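Local coordinates for protein porin (Pseudomonas aeruginosa, PDB 3T24) that forms a beta-barrel channel of the OprD family in the bacterial outer membrane and probably admits small carboxylate-bearing substrates, at residues A[260-265]-A[294-299]; A[178-183]-A[281-286]. One frame throughout, in Å; residues are numbered along the deposited sequence.

Contact 1: residues A[260-265]-A[294-299]; sequences NAMFTY and YLVNFI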
ATOM      1  N   ASN A 260     -15.353  -5.671   1.419  1.00 35.16           N
ATOM      2  CA  ASN A 260     -14.565  -5.910   0.224  1.00 37.57           C
ATOM      3  C   ASN A 260     -13.897  -7.274   0.279  1.00 42.12           C
ATOM      4  O   ASN A 260     -13.307  -7.650   1.282  1.00 47.75           O
ATOM      5  CB  ASN A 260     -13.564  -4.764  -0.055  1.00 32.64           C
ATOM      6  CG  ASN A 260     -12.527  -4.592   1.039  1.00 33.57           C
ATOM      7  OD1 ASN A 260     -11.337  -4.738   0.793  1.00 37.55           O
ATOM      8  ND2 ASN A 260     -12.970  -4.246   2.245  1.00 31.15           N
ATOM      9  N   ALA A 261     -14.029  -8.014  -0.811  1.00 39.63           N
ATOM     10  CA  ALA A 261     -13.566  -9.380  -0.874  1.00 42.67           C
ATOM     11  C   ALA A 261     -13.022  -9.696  -2.266  1.00 43.85           C
ATOM     12  O   ALA A 261     -13.516  -9.194  -3.274  1.00 44.69           O
ATOM     13  CB  ALA A 261     -14.695 -10.323  -0.521  1.00 43.97           C
ATOM     14  N   MET A 262     -11.997 -10.533  -2.308  1.00 43.02           N
ATOM     15  CA  MET A 262     -11.405 -10.951  -3.565  1.00 45.34           C
ATOM     16  C   MET A 262     -11.265 -12.453  -3.564  1.00 46.83           C
ATOM     17  O   MET A 262     -10.906 -13.063  -2.548  1.00 41.53           O
ATOM     18  CB  MET A 262     -10.028 -10.319  -3.776  1.00 43.96           C
ATOM     19  CG  MET A 262      -9.430 -10.628  -5.148  1.00 41.79           C
ATOM     20  SD  MET A 262      -9.382  -9.206  -6.260  1.00 54.78           S
ATOM     21  CE  MET A 262      -8.178  -8.172  -5.415  1.00 60.80           C
ATOM     22  N   PHE A 263     -11.544 -13.045  -4.714  1.00 45.59           N
ATOM     23  CA  PHE A 263     -11.419 -14.477  -4.876  1.00 47.70           C
ATOM     24  C   PHE A 263     -10.485 -14.701  -6.038  1.00 52.16           C
ATOM     25  O   PHE A 263     -10.712 -14.176  -7.125  1.00 56.89           O
ATOM     26  CB  PHE A 263     -12.793 -15.082  -5.130  1.00 51.26           C
ATOM     27  CG  PHE A 263     -13.751 -14.864  -3.997  1.00 53.14           C
ATOM     28  CD1 PHE A 263     -13.865 -15.798  -2.982  1.00 55.84           C
ATOM     29  CD2 PHE A 263     -14.503 -13.709  -3.925  1.00 53.91           C
ATOM     30  CE1 PHE A 263     -14.725 -15.592  -1.927  1.00 56.20           C
ATOM     31  CE2 PHE A 263     -15.365 -13.497  -2.875  1.00 55.67           C
ATOM     32  CZ  PHE A 263     -15.476 -14.440  -1.872  1.00 54.94           C
ATOM     33  N   THR A 264      -9.415 -15.451  -5.804  1.00 45.86           N
ATOM     34  CA  THR A 264      -8.403 -15.658  -6.833  1.00 58.38           C
ATOM     35  C   THR A 264      -8.132 -17.142  -7.031  1.00 64.99           C
ATOM     36  O   THR A 264      -7.511 -17.801  -6.194  1.00 66.36           O
ATOM     37  CB  THR A 264      -7.073 -14.928  -6.502  1.00 53.10           C
ATOM     38  OG1 THR A 264      -7.302 -13.512  -6.408  1.00 49.89           O
ATOM     39  CG2 THR A 264      -6.035 -15.191  -7.581  1.00 46.23           C
ATOM     40  N   TYR A 265      -8.618 -17.659  -8.152  1.00 65.92           N
ATOM     41  CA  TYR A 265      -8.406 -19.046  -8.513  1.00 65.27           C
ATOM     42  C   TYR A 265      -7.121 -19.155  -9.317  1.00 61.07           C
ATOM     43  O   TYR A 265      -7.003 -18.556 -10.385  1.00 58.73           O
ATOM     44  CB  TYR A 265      -9.593 -19.549  -9.332  1.00 70.62           C
ATOM     45  CG  TYR A 265      -9.388 -20.920  -9.919  1.00 78.01           C
ATOM     46  CD1 TYR A 265      -9.365 -22.042  -9.106  1.00 83.23           C
ATOM     47  CD2 TYR A 265      -9.219 -21.093 -11.286  1.00 81.53           C
ATOM     48  CE1 TYR A 265      -9.179 -23.305  -9.632  1.00 88.02           C
ATOM     49  CE2 TYR A 265      -9.030 -22.354 -11.825  1.00 88.01           C
ATOM     50  CZ  TYR A 265      -9.012 -23.458 -10.991  1.00 91.12           C
ATOM     51  OH  TYR A 265      -8.827 -24.721 -11.511  1.00 96.07           O
ATOM     52  N   TYR A 294      -6.215  -0.222   2.366  1.00 20.48           N
ATOM     53  CA  TYR A 294      -6.252  -1.645   2.222  1.00 21.77           C
ATOM     54  C   TYR A 294      -7.623  -2.074   1.702  1.00 32.62           C
ATOM     55  O   TYR A 294      -8.481  -2.474   2.475  1.00 30.99           O
ATOM     56  CB  TYR A 294      -5.950  -2.264   3.581  1.00 26.44           C
ATOM     57  CG  TYR A 294      -5.705  -3.743   3.538  1.00 30.97           C
ATOM     58  CD1 TYR A 294      -4.712  -4.285   2.713  1.00 30.31           C
ATOM     59  CD2 TYR A 294      -6.445  -4.608   4.345  1.00 32.29           C
ATOM     60  CE1 TYR A 294      -4.483  -5.665   2.681  1.00 26.38           C
ATOM     61  CE2 TYR A 294      -6.214  -5.981   4.326  1.00 34.62           C
ATOM     62  CZ  TYR A 294      -5.240  -6.503   3.497  1.00 34.90           C
ATOM     63  OH  TYR A 294      -5.038  -7.870   3.485  1.00 43.49           O
ATOM     64  N   LEU A 295      -7.813  -1.992   0.387  1.00 34.24           N
ATOM     65  CA  LEU A 295      -9.094  -2.310  -0.260  1.00 25.96           C
ATOM     66  C   LEU A 295      -8.852  -3.123  -1.532  1.00 28.78           C
ATOM     67  O   LEU A 295      -7.987  -2.788  -2.331  1.00 30.80           O
ATOM     68  CB  LEU A 295      -9.847  -1.010  -0.627  1.00 24.39           C
ATOM     69  CG  LEU A 295     -10.268  -0.087   0.530  1.00 27.48           C
ATOM     70  CD1 LEU A 295     -10.731   1.292   0.037  1.00 19.91           C
ATOM     71  CD2 LEU A 295     -11.344  -0.750   1.414  1.00 21.77           C
ATOM     72  N   VAL A 296      -9.632  -4.171  -1.750  1.00 27.30           N
ATOM     73  CA  VAL A 296      -9.386  -5.044  -2.895  1.00 29.54           C
ATOM     74  C   VAL A 296      -9.518  -4.357  -4.254  1.00 31.27           C
ATOM     75  O   VAL A 296      -8.917  -4.797  -5.221  1.00 35.21           O
ATOM     76  CB  VAL A 296     -10.290  -6.313  -2.891  1.00 28.55           C
ATOM     77  CG1 VAL A 296      -9.978  -7.186  -1.698  1.00 29.35           C
ATOM     78  CG2 VAL A 296     -11.801  -5.935  -2.954  1.00 28.51           C
ATOM     79  N   ASN A 297     -10.316  -3.300  -4.348  1.00 36.63           N
ATOM     80  CA  ASN A 297     -10.468  -2.616  -5.637  1.00 36.81           C
ATOM     81  C   ASN A 297      -9.708  -1.311  -5.750  1.00 33.76           C
ATOM     82  O   ASN A 297      -9.910  -0.536  -6.682  1.00 32.71           O
ATOM     83  CB  ASN A 297     -11.930  -2.410  -5.985  1.00 37.55           C
ATOM     84  CG  ASN A 297     -12.632  -3.707  -6.258  1.00 39.97           C
ATOM     85  OD1 ASN A 297     -11.981  -4.742  -6.490  1.00 39.75           O
ATOM     86  ND2 ASN A 297     -13.974  -3.674  -6.236  1.00 31.92           N
ATOM     87  N   PHE A 298      -8.821  -1.086  -4.794  1.00 31.97           N
ATOM     88  CA  PHE A 298      -7.866  -0.016  -4.896  1.00 29.36           C
ATOM     89  C   PHE A 298      -6.852  -0.449  -5.937  1.00 34.15           C
ATOM     90  O   PHE A 298      -6.188  -1.466  -5.765  1.00 36.74           O
ATOM     91  CB  PHE A 298      -7.186   0.190  -3.541  1.00 28.19           C
ATOM     92  CG  PHE A 298      -5.908   0.969  -3.618  1.00 30.32           C
ATOM     93  CD1 PHE A 298      -5.926   2.313  -3.942  1.00 30.20           C
ATOM     94  CD2 PHE A 298      -4.685   0.351  -3.369  1.00 31.99           C
ATOM     95  CE1 PHE A 298      -4.742   3.048  -4.011  1.00 31.68           C
ATOM     96  CE2 PHE A 298      -3.500   1.074  -3.422  1.00 32.76           C
ATOM     97  CZ  PHE A 298      -3.535   2.443  -3.754  1.00 29.20           C
ATOM     98  N   ILE A 299      -6.729   0.325  -7.013  1.00 30.55           N
ATOM     99  CA  ILE A 299      -5.818  -0.017  -8.109  1.00 30.49           C
ATOM    100  C   ILE A 299      -4.974   1.184  -8.538  1.00 34.60           C
ATOM    101  O   ILE A 299      -4.651   2.034  -7.710  1.00 32.18           O
ATOM    102  CB  ILE A 299      -6.566  -0.658  -9.312  1.00 25.58           C
ATOM    103  CG1 ILE A 299      -7.675   0.270  -9.852  1.00 27.47           C
ATOM    104  CG2 ILE A 299      -7.134  -2.001  -8.884  1.00 26.73           C
ATOM    105  CD1 ILE A 299      -8.363  -0.249 -11.138  1.00 33.22           C
TER
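Val296 presses its isopropyl group against the inner side of strand 255-267, between Asn260 and Met262. Its two methyls divide the work: CG1 lies 3.8 Å from Met262 CB, while CG2 meets Asn260 CB at 3.6 Å and also touches the carbonyl oxygen of Ala261. Met262 runs past Val296 in the opposite direction. With CG anti to the backbone N (chi1 -174°), its chain bends at both following torsions and brings CE back to 3.8 Å from Val296 CB. One polar bond accompanies this packing, from Val296 N to Asn260 OD1 at 3.1 Å. It is fairly straight, 156° at the hydrogen, and the donor is tilted 24° from the carbonyl plane of the amide. Asn260 ND2 makes a weak bond to Ala258 O. The side chains of Leu295 and Asn260 cross at about a right angle, with Leu295 CD2 3.9 Å from Asn260 ND2. A type I turn from Leu295 to Phe298, closed by Phe298 N to Leu295 O, presents the valine. Within the turn, Val296 O accepts from Gln313 NE2, and Asn297 N donates to Gln277 OE1. The loop between strands 270-280 and 310-319 thus folds into the barrel against 255-267, itself paired with 235-248 and 270-280.

Contact 2: residues A[178-183]-A[281-286]; sequences KRQIVV and GDTGFA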
ATOM      1  N   LYS A 178     -15.453  12.191  -4.179  1.00 27.54           N
ATOM      2  CA  LYS A 178     -16.787  12.137  -3.603  1.00 34.39           C
ATOM      3  C   LYS A 178     -16.800  11.283  -2.328  1.00 34.53           C
ATOM      4  O   LYS A 178     -17.802  10.640  -2.024  1.00 34.64           O
ATOM      5  CB  LYS A 178     -17.774  11.603  -4.645  1.00 29.47           C
ATOM      6  CG  LYS A 178     -17.876  12.481  -5.882  1.00 24.18           C
ATOM      7  CD  LYS A 178     -18.412  13.860  -5.510  1.00 24.14           C
ATOM      8  CE  LYS A 178     -18.619  14.698  -6.756  1.00 26.15           C
ATOM      9  NZ  LYS A 178     -19.227  15.991  -6.430  1.00 28.38           N
ATOM     10  N   ARG A 179     -15.670  11.262  -1.617  1.00 29.55           N
ATOM     11  CA  ARG A 179     -15.547  10.540  -0.345  1.00 29.23           C
ATOM     12  C   ARG A 179     -16.445  11.204   0.668  1.00 28.96           C
ATOM     13  O   ARG A 179     -16.961  10.570   1.595  1.00 28.78           O
ATOM     14  CB  ARG A 179     -14.091  10.550   0.176  1.00 22.99           C
ATOM     15  CG  ARG A 179     -13.110   9.763  -0.676  1.00 25.78           C
ATOM     16  CD  ARG A 179     -11.670   9.812  -0.136  1.00 32.38           C
ATOM     17  NE  ARG A 179     -10.765   8.982  -0.950  1.00 32.92           N
ATOM     18  CZ  ARG A 179     -10.044   9.480  -1.941  1.00 34.95           C
ATOM     19  NH1 ARG A 179     -10.120  10.771  -2.207  1.00 47.52           N
ATOM     20  NH2 ARG A 179      -9.247   8.714  -2.652  1.00 29.87           N
ATOM     21  N   GLN A 180     -16.601  12.507   0.499  1.00 28.85           N
ATOM     22  CA  GLN A 180     -17.544  13.224   1.306  1.00 27.19           C
ATOM     23  C   GLN A 180     -17.093  13.235   2.795  1.00 32.01           C
ATOM     24  O   GLN A 180     -17.880  13.375   3.747  1.00 25.52           O
ATOM     25  CB  GLN A 180     -18.857  12.546   1.030  1.00 28.61           C
ATOM     26  CG  GLN A 180     -19.647  12.224   2.173  1.00 33.30           C
ATOM     27  CD  GLN A 180     -20.458  13.378   2.561  1.00 26.34           C
ATOM     28  OE1 GLN A 180     -20.223  14.499   2.109  1.00 26.12           O
ATOM     29  NE2 GLN A 180     -21.410  13.135   3.422  1.00 24.98           N
ATOM     30  N   ILE A 181     -15.782  13.098   2.976  1.00 28.84           N
ATOM     31  CA  ILE A 181     -15.173  13.245   4.287  1.00 27.58           C
ATOM     32  C   ILE A 181     -14.947  14.715   4.625  1.00 24.59           C
ATOM     33  O   ILE A 181     -14.328  15.468   3.882  1.00 31.63           O
ATOM     34  CB  ILE A 181     -13.859  12.493   4.378  1.00 30.53           C
ATOM     35  CG1 ILE A 181     -14.141  10.989   4.373  1.00 25.20           C
ATOM     36  CG2 ILE A 181     -13.107  12.927   5.612  1.00 25.20           C
ATOM     37  CD1 ILE A 181     -12.954  10.165   4.058  1.00 26.13           C
ATOM     38  N   VAL A 182     -15.487  15.127   5.751  1.00 26.45           N
ATOM     39  CA  VAL A 182     -15.461  16.524   6.114  1.00 35.61           C
ATOM     40  C   VAL A 182     -14.848  16.662   7.492  1.00 33.56           C
ATOM     41  O   VAL A 182     -15.217  15.972   8.437  1.00 36.37           O
ATOM     42  CB  VAL A 182     -16.903  17.166   6.086  1.00 33.00           C
ATOM     43  CG1 VAL A 182     -16.878  18.538   6.700  1.00 25.95           C
ATOM     44  CG2 VAL A 182     -17.417  17.248   4.648  1.00 28.59           C
ATOM     45  N   VAL A 183     -13.940  17.608   7.605  1.00 28.85           N
ATOM     46  CA  VAL A 183     -13.091  17.704   8.766  1.00 28.43           C
ATOM     47  C   VAL A 183     -13.049  19.152   9.223  1.00 28.96           C
ATOM     48  O   VAL A 183     -13.126  20.071   8.396  1.00 31.23           O
ATOM     49  CB  VAL A 183     -11.683  17.150   8.356  1.00 38.31           C
ATOM     50  CG1 VAL A 183     -10.559  18.097   8.695  1.00 39.62           C
ATOM     51  CG2 VAL A 183     -11.467  15.746   8.904  1.00 35.65           C
ATOM     52  N   GLY A 281     -22.689   4.130   4.465  1.00 27.49           N
ATOM     53  CA  GLY A 281     -22.600   5.102   5.538  1.00 26.60           C
ATOM     54  C   GLY A 281     -22.470   6.464   4.909  1.00 28.94           C
ATOM     55  O   GLY A 281     -22.497   6.579   3.692  1.00 29.31           O
ATOM     56  N   ASP A 282     -22.271   7.492   5.720  1.00 25.47           N
ATOM     57  CA  ASP A 282     -22.277   8.860   5.221  1.00 32.10           C
ATOM     58  C   ASP A 282     -20.997   9.309   4.488  1.00 29.21           C
ATOM     59  O   ASP A 282     -21.008  10.363   3.850  1.00 34.00           O
ATOM     60  CB  ASP A 282     -22.604   9.825   6.369  1.00 44.40           C
ATOM     61  CG  ASP A 282     -22.865  11.244   5.893  1.00 47.38           C
ATOM     62  OD1 ASP A 282     -22.407  12.192   6.581  1.00 46.97           O
ATOM     63  OD2 ASP A 282     -23.542  11.415   4.849  1.00 44.31           O
ATOM     64  N   THR A 283     -19.918   8.524   4.561  1.00 23.81           N
ATOM     65  CA  THR A 283     -18.671   8.865   3.849  1.00 26.97           C
ATOM     66  C   THR A 283     -18.050   7.621   3.235  1.00 23.78           C
ATOM     67  O   THR A 283     -18.449   6.510   3.559  1.00 22.21           O
ATOM     68  CB  THR A 283     -17.599   9.427   4.800  1.00 25.57           C
ATOM     69  OG1 THR A 283     -17.043   8.343   5.561  1.00 30.14           O
ATOM     70  CG2 THR A 283     -18.193  10.469   5.743  1.00 22.57           C
ATOM     71  N   GLY A 284     -17.069   7.807   2.359  1.00 24.52           N
ATOM     72  CA  GLY A 284     -16.251   6.695   1.897  1.00 23.18           C
ATOM     73  C   GLY A 284     -15.237   6.172   2.942  1.00 24.91           C
ATOM     74  O   GLY A 284     -15.243   6.569   4.119  1.00 22.21           O
ATOM     75  N   PHE A 285     -14.373   5.258   2.512  1.00 25.20           N
ATOM     76  CA  PHE A 285     -13.353   4.646   3.384  1.00 27.50           C
ATOM     77  C   PHE A 285     -12.368   5.634   4.033  1.00 26.85           C
ATOM     78  O   PHE A 285     -11.937   6.604   3.404  1.00 26.14           O
ATOM     79  CB  PHE A 285     -12.578   3.617   2.581  1.00 24.56           C
ATOM     80  CG  PHE A 285     -11.677   2.747   3.407  1.00 31.15           C
ATOM     81  CD1 PHE A 285     -12.202   1.912   4.377  1.00 30.65           C
ATOM     82  CD2 PHE A 285     -10.300   2.751   3.197  1.00 24.83           C
ATOM     83  CE1 PHE A 285     -11.366   1.098   5.147  1.00 27.85           C
ATOM     84  CE2 PHE A 285      -9.472   1.939   3.938  1.00 25.99           C
ATOM     85  CZ  PHE A 285      -9.996   1.104   4.913  1.00 27.51           C
ATOM     86  N   ALA A 286     -12.025   5.385   5.293  1.00 21.97           N
ATOM     87  CA  ALA A 286     -11.086   6.248   6.032  1.00 22.73           C
ATOM     88  C   ALA A 286      -9.659   5.689   6.067  1.00 24.51           C
ATOM     89  O   ALA A 286      -9.443   4.542   6.497  1.00 23.08           O
ATOM     90  CB  ALA A 286     -11.579   6.480   7.455  1.00 24.02           C
TER
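Arg179 and Gly284 meet backbone to backbone at the tight centre of this contact, their CA atoms 4.5 Å apart. Gly284 N donates to Arg179 O over 2.9 Å, nearly straight at 165°. Gly284, with no side chain, lets the two backbones come this close. Thr283 packs beside the bond, with CB 3.5 Å from Arg179 O and its methyl CG2 3.5 Å from Gln180 O. Its hydroxyl, held between the backbone N and carbonyl carbon (chi1 75°), reaches forward to donate to Gly284 O and also accepts from Asp255 N. Ile181 crosses Thr283 at about a right angle, laying CG1 3.8 Å from Thr283 CB and extending CD1 to 3.8 Å from Phe285 O.

The looser flank belongs to Gln180 and Asp282, where the polar bonding is less certain. Gln180 NE2 lies near Asp282 O, although that oxygen is crowded in the model and its place is uncertain. A second bond, from Gln180 NE2 to Asp282 OD2 at 3.1 Å, is weak and bent to 125°, with the amide and carboxylate planes close to perpendicular. The guanidinium of Arg179 leads away from Gly284 to a salt bridge with Asp303.

Both segments are loop. Segment 178-183 comes from the connection between strands 150-161 and 192-200; segment 281-286 directly follows strand 270-280. Asn253 binds Gln180 O and Val182 N, and Asn256 of strand 255-267 binds Thr283 O, while Phe285 packs on strands 218-230, 235-248 and 255-267.

Overall arrangement
Contact 1 is the more buried of the two, about 13 Å from the chain centre measured to its own centre, against about 20 Å for the partly buried contact 2. Segments 281-286 and 294-299 belong to one long loop after strand 270-280: its beginning meets another loop in contact 2, and a later turn meets a barrel strand in contact 1. Apolar packing around one hydrogen bond from a backbone N-H to a side-chain amide oxygen marks the inner contact, whereas backbone hydrogen bonding with a polar flank marks the outer one. Their centres lie about 20 Å apart, yet they touch where Leu295 CD1 packs 3.5 Å from Phe285 CD2.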